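Local coordinates for protein SusD homolog (Bacteroides ovatus, PDB 4F53) that probably binds glycans at the outer membrane, most likely mucin O-glycans, as a TPR-like lipoprotein of the SusD/RagB family, at residues D24-Q36 against D99-F112. Sequence-based numbering, arbitrary orientation. Where two conformers were deposited one is given.
Sequences DWYLVRSLALNLQ and DYFNLKNQSDDELF. With ACT (acetate ion), chain C.
Leu31 and Leu103 interlock as reciprocal knobs and holes where residues 25-36 run roughly antiparallel (147°) to residues 99-106, their axes 9.4 Å apart at closest approach. The side chain of Leu31 drops among Asp99, Asn102, Leu103 and Gln106, its CD1 lying 3.6 Å from the backbone N of Leu103. In return Leu103 enters the hole formed by Val28, Leu31, Ala32 and Leu35; in the conformer described, CG anti to the backbone N (chi1 -171°) together with an unstaggered chi2 carries Leu103 CD1 to 3.7 Å from Ala32 N. Leu113 and Ala116 of helix 110-131 also touch Leu103. After the turn at Ser107, Phe112 brings its ring against the first helix: Ala32 CB lies at the ring edge, Val28 CG1 is 3.8 Å from Phe112 CD2, and Trp25 CZ3, in the conformer given, is 3.6 Å from Phe112 CZ, the two ring planes almost perpendicular. The two methyls of Val28 thus divide their work, CG2 resting on Gln106 CB. Farther out, Leu27 CD2 abuts the Gln106 amide, whose NE2 donates to Asn102 OD1 one turn earlier (3.0 Å). At the other end, one conformer of Asn34 gives Asp99 OD2 a nearly straight hydrogen bond from ND2 (2.8 Å, 168°); the oxygen lies in the amide plane, while the donor meets the carboxylate on its syn side, tilted out of its plane. An alanine in place of Asp99 would probably leave the Asn34 amide without this acceptor and open a gap beside Leu31 CD2. The contact is knobs-into-holes packing in an alpha-helical, TPR-like SusD-family fold, with the following helix closing over one side of the pair.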
ATOM      1  N   ASP A  24     -20.277   4.386 -28.482  1.00 85.23           N
ATOM      2  CA  ASP A  24     -20.033   2.949 -28.340  1.00 82.24           C
ATOM      3  C   ASP A  24     -19.843   2.633 -26.869  1.00 81.66           C
ATOM      4  O   ASP A  24     -18.714   2.703 -26.362  1.00 79.32           O
ATOM      5  CB  ASP A  24     -18.827   2.477 -29.188  1.00 83.62           C
ATOM      6  CG  ASP A  24     -18.519   0.980 -29.120  1.00 92.50           C
ATOM      7  OD1 ASP A  24     -19.402   0.203 -28.672  1.00 92.36           O
ATOM      8  OD2 ASP A  24     -17.418   0.580 -29.558  1.00 98.44           O
ATOM      9  N   TRP A  25     -20.966   2.286 -26.189  1.00 76.43           N
ATOM     10  CA  TRP A  25     -21.027   1.925 -24.764  0.50 73.41           C
ATOM     11  C   TRP A  25     -20.140   0.719 -24.484  1.00 75.97           C
ATOM     12  O   TRP A  25     -19.512   0.647 -23.434  1.00 72.90           O
ATOM     13  CB  TRP A  25     -22.485   1.637 -24.309  0.50 72.12           C
ATOM     14  CG  TRP A  25     -22.601   0.566 -23.253  0.50 70.87           C
ATOM     15  CD1 TRP A  25     -23.016  -0.722 -23.436  0.50 73.87           C
ATOM     16  CD2 TRP A  25     -22.170   0.658 -21.889  0.50 68.38           C
ATOM     17  NE1 TRP A  25     -22.893  -1.430 -22.262  0.50 71.25           N
ATOM     18  CE2 TRP A  25     -22.369  -0.610 -21.300  0.50 71.07           C
ATOM     19  CE3 TRP A  25     -21.596   1.682 -21.116  0.50 68.36           C
ATOM     20  CZ2 TRP A  25     -22.045  -0.873 -19.970  0.50 68.21           C
ATOM     21  CZ3 TRP A  25     -21.274   1.419 -19.798  0.50 67.63           C
ATOM     22  CH2 TRP A  25     -21.497   0.156 -19.239  0.50 67.44           C
ATOM     23  N   TYR A  26     -20.098  -0.237 -25.427  1.00 73.93           N
ATOM     24  CA  TYR A  26     -19.305  -1.452 -25.244  1.00 73.04           C
ATOM     25  C   TYR A  26     -17.819  -1.109 -25.002  1.00 71.81           C
ATOM     26  O   TYR A  26     -17.211  -1.666 -24.087  1.00 69.94           O
ATOM     27  CB  TYR A  26     -19.458  -2.388 -26.458  1.00 77.78           C
ATOM     28  CG  TYR A  26     -18.845  -3.754 -26.247  1.00 81.67           C
ATOM     29  CD1 TYR A  26     -19.595  -4.802 -25.722  1.00 84.40           C
ATOM     30  CD2 TYR A  26     -17.507  -3.998 -26.557  1.00 82.52           C
ATOM     31  CE1 TYR A  26     -19.032  -6.060 -25.508  1.00 85.64           C
ATOM     32  CE2 TYR A  26     -16.929  -5.249 -26.337  1.00 82.95           C
ATOM     33  CZ  TYR A  26     -17.702  -6.283 -25.829  1.00 94.17           C
ATOM     34  OH  TYR A  26     -17.160  -7.533 -25.636  1.00 99.27           O
ATOM     35  N   LEU A  27     -17.251  -0.175 -25.809  1.00 66.41           N
ATOM     36  CA  LEU A  27     -15.854   0.258 -25.704  1.00 63.13           C
ATOM     37  C   LEU A  27     -15.621   1.086 -24.431  1.00 61.79           C
ATOM     38  O   LEU A  27     -14.635   0.837 -23.753  1.00 58.72           O
ATOM     39  CB  LEU A  27     -15.411   1.039 -26.965  1.00 64.43           C
ATOM     40  CG  LEU A  27     -13.995   1.665 -26.982  1.00 67.69           C
ATOM     41  CD1 LEU A  27     -12.889   0.627 -26.737  1.00 65.43           C
ATOM     42  CD2 LEU A  27     -13.741   2.391 -28.270  1.00 71.10           C
ATOM     43  N   VAL A  28     -16.522   2.044 -24.113  1.00 58.66           N
ATOM     44  CA  VAL A  28     -16.456   2.929 -22.935  1.00 57.86           C
ATOM     45  C   VAL A  28     -16.404   2.077 -21.631  1.00 61.20           C
ATOM     46  O   VAL A  28     -15.546   2.319 -20.777  1.00 60.05           O
ATOM     47  CB  VAL A  28     -17.635   3.945 -22.942  1.00 62.96           C
ATOM     48  CG1 VAL A  28     -17.853   4.596 -21.573  1.00 61.35           C
ATOM     49  CG2 VAL A  28     -17.428   5.008 -24.016  1.00 64.53           C
ATOM     50  N   ARG A  29     -17.282   1.058 -21.524  1.00 57.81           N
ATOM     51  CA  ARG A  29     -17.378   0.091 -20.427  1.00 55.79           C
ATOM     52  C   ARG A  29     -16.061  -0.670 -20.285  1.00 57.33           C
ATOM     53  O   ARG A  29     -15.572  -0.869 -19.177  1.00 55.07           O
ATOM     54  CB  ARG A  29     -18.533  -0.879 -20.711  1.00 58.33           C
ATOM     55  CG  ARG A  29     -18.541  -2.172 -19.896  1.00 73.59           C
ATOM     56  CD  ARG A  29     -19.168  -3.298 -20.690  1.00 92.22           C
ATOM     57  NE  ARG A  29     -18.872  -4.601 -20.100  1.00108.76           N
ATOM     58  CZ  ARG A  29     -19.415  -5.748 -20.499  1.00124.05           C
ATOM     59  NH1 ARG A  29     -20.293  -5.763 -21.497  1.00108.07           N
ATOM     60  NH2 ARG A  29     -19.095  -6.885 -19.896  1.00109.81           N
ATOM     61  N   SER A  30     -15.506  -1.097 -21.417  1.00 54.09           N
ATOM     62  CA  SER A  30     -14.248  -1.819 -21.506  1.00 52.17           C
ATOM     63  C   SER A  30     -13.067  -0.955 -20.983  1.00 51.79           C
ATOM     64  O   SER A  30     -12.268  -1.442 -20.187  1.00 50.85           O
ATOM     65  CB  SER A  30     -14.016  -2.260 -22.950  1.00 57.38           C
ATOM     66  OG  SER A  30     -12.844  -3.051 -23.060  1.00 71.69           O
ATOM     67  N   LEU A  31     -12.998   0.329 -21.397  1.00 46.98           N
ATOM     68  CA  LEU A  31     -11.954   1.283 -21.010  1.00 44.46           C
ATOM     69  C   LEU A  31     -12.046   1.608 -19.532  1.00 47.08           C
ATOM     70  O   LEU A  31     -11.018   1.581 -18.859  1.00 46.29           O
ATOM     71  CB  LEU A  31     -12.024   2.573 -21.862  1.00 44.84           C
ATOM     72  CG  LEU A  31     -11.847   2.395 -23.390  1.00 49.35           C
ATOM     73  CD1 LEU A  31     -12.251   3.636 -24.145  1.00 50.35           C
ATOM     74  CD2 LEU A  31     -10.439   1.990 -23.759  1.00 48.53           C
ATOM     75  N   ALA A  32     -13.272   1.883 -19.020  1.00 43.91           N
ATOM     76  CA  ALA A  32     -13.551   2.177 -17.602  1.00 42.49           C
ATOM     77  C   ALA A  32     -13.077   1.017 -16.707  1.00 44.08           C
ATOM     78  O   ALA A  32     -12.465   1.242 -15.660  1.00 42.44           O
ATOM     79  CB  ALA A  32     -15.043   2.433 -17.395  1.00 43.64           C
ATOM     80  N   LEU A  33     -13.330  -0.224 -17.156  1.00 41.18           N
ATOM     81  CA  LEU A  33     -12.945  -1.434 -16.454  1.00 39.14           C
ATOM     82  C   LEU A  33     -11.422  -1.580 -16.353  1.00 39.45           C
ATOM     83  O   LEU A  33     -10.953  -2.000 -15.299  1.00 38.60           O
ATOM     84  CB  LEU A  33     -13.555  -2.680 -17.130  1.00 40.05           C
ATOM     85  CG  LEU A  33     -14.982  -3.057 -16.746  1.00 44.61           C
ATOM     86  CD1 LEU A  33     -15.439  -4.253 -17.558  1.00 44.57           C
ATOM     87  CD2 LEU A  33     -15.108  -3.343 -15.237  1.00 44.40           C
ATOM     88  N   ASN A  34     -10.658  -1.259 -17.428  1.00 36.53           N
ATOM     89  CA  ASN A  34      -9.202  -1.375 -17.413  0.50 36.33           C
ATOM     90  C   ASN A  34      -8.614  -0.287 -16.457  1.00 39.87           C
ATOM     91  O   ASN A  34      -7.681  -0.559 -15.708  1.00 41.38           O
ATOM     92  CB  ASN A  34      -8.638  -1.273 -18.860  0.50 36.73           C
ATOM     93  CG  ASN A  34      -9.228  -2.227 -19.912  0.50 54.66           C
ATOM     94  OD1 ASN A  34      -9.897  -3.237 -19.621  0.50 39.17           O
ATOM     95  ND2 ASN A  34      -8.977  -1.933 -21.190  0.50 51.12           N
ATOM     96  N   LEU A  35      -9.181   0.929 -16.491  1.00 35.98           N
ATOM     97  CA  LEU A  35      -8.726   2.031 -15.635  1.00 34.72           C
ATOM     98  C   LEU A  35      -8.972   1.686 -14.181  1.00 40.23           C
ATOM     99  O   LEU A  35      -8.087   1.896 -13.341  1.00 39.68           O
ATOM    100  CB  LEU A  35      -9.402   3.363 -16.006  1.00 34.93           C
ATOM    101  CG  LEU A  35      -9.186   3.901 -17.465  1.00 39.65           C
ATOM    102  CD1 LEU A  35      -9.811   5.261 -17.618  1.00 39.64           C
ATOM    103  CD2 LEU A  35      -7.690   3.978 -17.863  1.00 36.90           C
ATOM    104  N   GLN A  36     -10.145   1.087 -13.888  1.00 37.74           N
ATOM    105  CA  GLN A  36     -10.505   0.678 -12.520  1.00 36.31           C
ATOM    106  C   GLN A  36      -9.517  -0.370 -11.974  1.00 40.10           C
ATOM    107  O   GLN A  36      -9.107  -0.309 -10.814  1.00 39.05           O
ATOM    108  CB  GLN A  36     -11.928   0.125 -12.505  1.00 36.78           C
ATOM    109  CG  GLN A  36     -12.437  -0.175 -11.125  1.00 30.29           C
ATOM    110  CD  GLN A  36     -13.794  -0.801 -11.136  1.00 38.48           C
ATOM    111  OE1 GLN A  36     -13.973  -1.968 -11.504  1.00 36.24           O
ATOM    112  NE2 GLN A  36     -14.780  -0.034 -10.722  1.00 33.70           N
ATOM    113  N   ASP A  99      -5.810   4.248 -22.658  1.00 45.05           N
ATOM    114  CA  ASP A  99      -7.243   4.024 -22.411  1.00 44.26           C
ATOM    115  C   ASP A  99      -7.926   5.266 -21.842  1.00 48.67           C
ATOM    116  O   ASP A  99      -9.069   5.562 -22.211  1.00 48.95           O
ATOM    117  CB  ASP A  99      -7.465   2.829 -21.483  1.00 44.29           C
ATOM    118  CG  ASP A  99      -7.309   1.468 -22.151  1.00 56.08           C
ATOM    119  OD1 ASP A  99      -7.010   1.425 -23.367  1.00 57.75           O
ATOM    120  OD2 ASP A  99      -7.507   0.444 -21.465  1.00 60.17           O
ATOM    121  N   TYR A 100      -7.231   5.991 -20.946  1.00 43.59           N
ATOM    122  CA  TYR A 100      -7.735   7.213 -20.329  1.00 42.81           C
ATOM    123  C   TYR A 100      -8.028   8.273 -21.412  1.00 49.73           C
ATOM    124  O   TYR A 100      -9.132   8.829 -21.449  1.00 50.83           O
ATOM    125  CB  TYR A 100      -6.736   7.728 -19.279  1.00 41.84           C
ATOM    126  CG  TYR A 100      -7.014   9.115 -18.759  1.00 42.86           C
ATOM    127  CD1 TYR A 100      -7.942   9.329 -17.743  1.00 43.13           C
ATOM    128  CD2 TYR A 100      -6.341  10.221 -19.274  1.00 44.69           C
ATOM    129  CE1 TYR A 100      -8.192  10.607 -17.251  1.00 43.17           C
ATOM    130  CE2 TYR A 100      -6.589  11.505 -18.797  1.00 45.21           C
ATOM    131  CZ  TYR A 100      -7.519  11.696 -17.790  1.00 49.78           C
ATOM    132  OH  TYR A 100      -7.744  12.970 -17.327  1.00 48.21           O
ATOM    133  N   PHE A 101      -7.067   8.519 -22.306  1.00 47.00           N
ATOM    134  CA  PHE A 101      -7.252   9.500 -23.383  1.00 49.27           C
ATOM    135  C   PHE A 101      -8.342   9.045 -24.358  1.00 56.99           C
ATOM    136  O   PHE A 101      -9.123   9.872 -24.826  1.00 59.62           O
ATOM    137  CB  PHE A 101      -5.926   9.751 -24.128  1.00 51.35           C
ATOM    138  CG  PHE A 101      -4.877  10.448 -23.288  1.00 51.50           C
ATOM    139  CD1 PHE A 101      -5.152  11.662 -22.665  1.00 53.36           C
ATOM    140  CD2 PHE A 101      -3.587   9.931 -23.189  1.00 53.06           C
ATOM    141  CE1 PHE A 101      -4.179  12.311 -21.902  1.00 53.91           C
ATOM    142  CE2 PHE A 101      -2.613  10.587 -22.426  1.00 55.40           C
ATOM    143  CZ  PHE A 101      -2.919  11.765 -21.781  1.00 52.67           C
ATOM    144  N   ASN A 102      -8.429   7.730 -24.613  1.00 53.59           N
ATOM    145  CA  ASN A 102      -9.422   7.161 -25.508  1.00 54.64           C
ATOM    146  C   ASN A 102     -10.837   7.345 -24.938  1.00 59.38           C
ATOM    147  O   ASN A 102     -11.707   7.811 -25.678  1.00 62.15           O
ATOM    148  CB  ASN A 102      -9.112   5.698 -25.800  1.00 52.62           C
ATOM    149  CG  ASN A 102      -9.881   5.112 -26.952  1.00 62.88           C
ATOM    150  OD1 ASN A 102     -10.544   5.810 -27.734  1.00 56.08           O
ATOM    151  ND2 ASN A 102      -9.823   3.802 -27.071  1.00 54.84           N
ATOM    152  N   LEU A 103     -11.050   7.022 -23.638  1.00 54.00           N
ATOM    153  CA  LEU A 103     -12.335   7.176 -22.934  0.50 54.04           C
ATOM    154  C   LEU A 103     -12.833   8.625 -23.003  1.00 59.90           C
ATOM    155  O   LEU A 103     -14.032   8.838 -23.178  1.00 62.18           O
ATOM    156  CB  LEU A 103     -12.222   6.728 -21.458  0.50 51.89           C
ATOM    157  CG  LEU A 103     -13.531   6.637 -20.645  0.50 55.88           C
ATOM    158  CD1 LEU A 103     -13.469   5.524 -19.642  0.50 54.02           C
ATOM    159  CD2 LEU A 103     -13.838   7.942 -19.922  0.50 59.01           C
ATOM    160  N   LYS A 104     -11.920   9.614 -22.853  1.00 55.41           N
ATOM    161  CA  LYS A 104     -12.245  11.038 -22.911  1.00 56.50           C
ATOM    162  C   LYS A 104     -12.710  11.431 -24.336  1.00 63.85           C
ATOM    163  O   LYS A 104     -13.539  12.330 -24.462  1.00 65.20           O
ATOM    164  CB  LYS A 104     -11.053  11.898 -22.461  1.00 57.64           C
ATOM    165  CG  LYS A 104     -10.804  11.897 -20.946  1.00 53.50           C
ATOM    166  CD  LYS A 104      -9.456  12.526 -20.658  1.00 53.72           C
ATOM    167  CE  LYS A 104      -9.554  13.853 -19.963  1.00 58.81           C
ATOM    168  NZ  LYS A 104      -8.243  14.564 -19.947  1.00 71.51           N
ATOM    169  N   ASN A 105     -12.209  10.736 -25.384  1.00 61.33           N
ATOM    170  CA  ASN A 105     -12.612  10.959 -26.788  1.00 64.42           C
ATOM    171  C   ASN A 105     -13.885  10.172 -27.144  1.00 71.40           C
ATOM    172  O   ASN A 105     -14.558  10.515 -28.107  1.00 74.61           O
ATOM    173  CB  ASN A 105     -11.489  10.554 -27.771  1.00 63.77           C
ATOM    174  CG  ASN A 105     -10.189  11.324 -27.662  1.00 83.29           C
ATOM    175  OD1 ASN A 105     -10.148  12.490 -27.241  1.00 80.77           O
ATOM    176  ND2 ASN A 105      -9.096  10.693 -28.096  1.00 70.84           N
ATOM    177  N   GLN A 106     -14.198   9.109 -26.385  1.00 67.14           N
ATOM    178  CA  GLN A 106     -15.349   8.236 -26.618  1.00 66.73           C
ATOM    179  C   GLN A 106     -16.609   8.649 -25.838  1.00 70.30           C
ATOM    180  O   GLN A 106     -17.710   8.292 -26.257  1.00 70.91           O
ATOM    181  CB  GLN A 106     -14.997   6.780 -26.234  1.00 66.16           C
ATOM    182  CG  GLN A 106     -13.903   6.097 -27.069  1.00 67.67           C
ATOM    183  CD  GLN A 106     -14.185   5.965 -28.553  1.00 78.62           C
ATOM    184  OE1 GLN A 106     -15.339   5.905 -29.006  1.00 74.37           O
ATOM    185  NE2 GLN A 106     -13.118   5.888 -29.337  1.00 60.31           N
ATOM    186  N   SER A 107     -16.464   9.365 -24.707  1.00 65.93           N
ATOM    187  CA  SER A 107     -17.612   9.728 -23.876  1.00 66.54           C
ATOM    188  C   SER A 107     -17.609  11.198 -23.435  1.00 71.57           C
ATOM    189  O   SER A 107     -16.557  11.803 -23.196  1.00 70.87           O
ATOM    190  CB  SER A 107     -17.660   8.825 -22.640  1.00 69.62           C
ATOM    191  OG  SER A 107     -18.797   9.048 -21.819  1.00 79.77           O
ATOM    192  N   ASP A 108     -18.822  11.744 -23.297  1.00 69.56           N
ATOM    193  CA  ASP A 108     -19.108  13.097 -22.833  1.00 69.79           C
ATOM    194  C   ASP A 108     -19.883  13.032 -21.508  1.00 72.24           C
ATOM    195  O   ASP A 108     -20.202  14.078 -20.928  1.00 72.58           O
ATOM    196  CB  ASP A 108     -19.904  13.866 -23.897  1.00 74.64           C
ATOM    197  CG  ASP A 108     -19.170  14.035 -25.212  1.00 94.24           C
ATOM    198  OD1 ASP A 108     -18.142  14.753 -25.230  1.00 96.59           O
ATOM    199  OD2 ASP A 108     -19.635  13.466 -26.235  1.00101.28           O
ATOM    200  N   ASP A 109     -20.185  11.790 -21.038  1.00 67.08           N
ATOM    201  CA  ASP A 109     -20.913  11.493 -19.799  1.00 65.60           C
ATOM    202  C   ASP A 109     -20.072  11.888 -18.587  1.00 63.53           C
ATOM    203  O   ASP A 109     -19.031  11.290 -18.319  1.00 61.22           O
ATOM    204  CB  ASP A 109     -21.301   9.999 -19.737  1.00 67.91           C
ATOM    205  CG  ASP A 109     -22.114   9.539 -18.529  1.00 86.71           C
ATOM    206  OD1 ASP A 109     -22.549  10.402 -17.729  1.00 89.57           O
ATOM    207  OD2 ASP A 109     -22.344   8.324 -18.405  1.00 97.08           O
ATOM    208  N   GLU A 110     -20.561  12.895 -17.859  1.00 57.98           N
ATOM    209  CA  GLU A 110     -19.976  13.500 -16.672  1.00 55.31           C
ATOM    210  C   GLU A 110     -19.632  12.460 -15.590  1.00 54.70           C
ATOM    211  O   GLU A 110     -18.602  12.595 -14.931  1.00 52.38           O
ATOM    212  CB  GLU A 110     -20.959  14.538 -16.117  1.00 57.71           C
ATOM    213  CG  GLU A 110     -20.354  15.539 -15.145  1.00 71.18           C
ATOM    214  CD  GLU A 110     -21.325  16.547 -14.553  1.00 92.50           C
ATOM    215  OE1 GLU A 110     -22.554  16.297 -14.589  1.00 80.62           O
ATOM    216  OE2 GLU A 110     -20.850  17.584 -14.036  1.00 86.47           O
ATOM    217  N   LEU A 111     -20.474  11.434 -15.418  1.00 49.67           N
ATOM    218  CA  LEU A 111     -20.254  10.415 -14.410  1.00 46.97           C
ATOM    219  C   LEU A 111     -19.049   9.524 -14.777  1.00 53.58           C
ATOM    220  O   LEU A 111     -18.202   9.253 -13.912  1.00 52.53           O
ATOM    221  CB  LEU A 111     -21.533   9.579 -14.206  1.00 46.83           C
ATOM    222  CG  LEU A 111     -21.460   8.421 -13.184  1.00 50.11           C
ATOM    223  CD1 LEU A 111     -21.098   8.914 -11.790  1.00 48.06           C
ATOM    224  CD2 LEU A 111     -22.765   7.689 -13.108  1.00 53.75           C
ATOM    225  N   PHE A 112     -18.958   9.098 -16.053  1.00 51.24           N
ATOM    226  CA  PHE A 112     -17.884   8.228 -16.528  1.00 50.20           C
ATOM    227  C   PHE A 112     -16.546   8.964 -16.600  1.00 49.46           C
ATOM    228  O   PHE A 112     -15.507   8.363 -16.351  1.00 47.31           O
ATOM    229  CB  PHE A 112     -18.259   7.602 -17.880  1.00 54.05           C
ATOM    230  CG  PHE A 112     -18.909   6.250 -17.710  1.00 57.35           C
ATOM    231  CD1 PHE A 112     -20.252   6.143 -17.348  1.00 63.10           C
ATOM    232  CD2 PHE A 112     -18.169   5.075 -17.861  1.00 60.66           C
ATOM    233  CE1 PHE A 112     -20.845   4.883 -17.148  1.00 65.10           C
ATOM    234  CE2 PHE A 112     -18.766   3.815 -17.682  1.00 63.79           C
ATOM    235  CZ  PHE A 112     -20.096   3.727 -17.319  1.00 62.98           C
TER
HETATM  236  C   ACT C 601      -5.114  16.105 -18.481  1.00 60.44           C
HETATM  237  O   ACT C 601      -4.790  15.500 -19.529  1.00 60.89           O
HETATM  238  OXT ACT C 601      -6.325  16.355 -18.130  1.00 62.44           O
HETATM  239  CH3 ACT C 601      -3.957  16.581 -17.552  1.00 55.52           C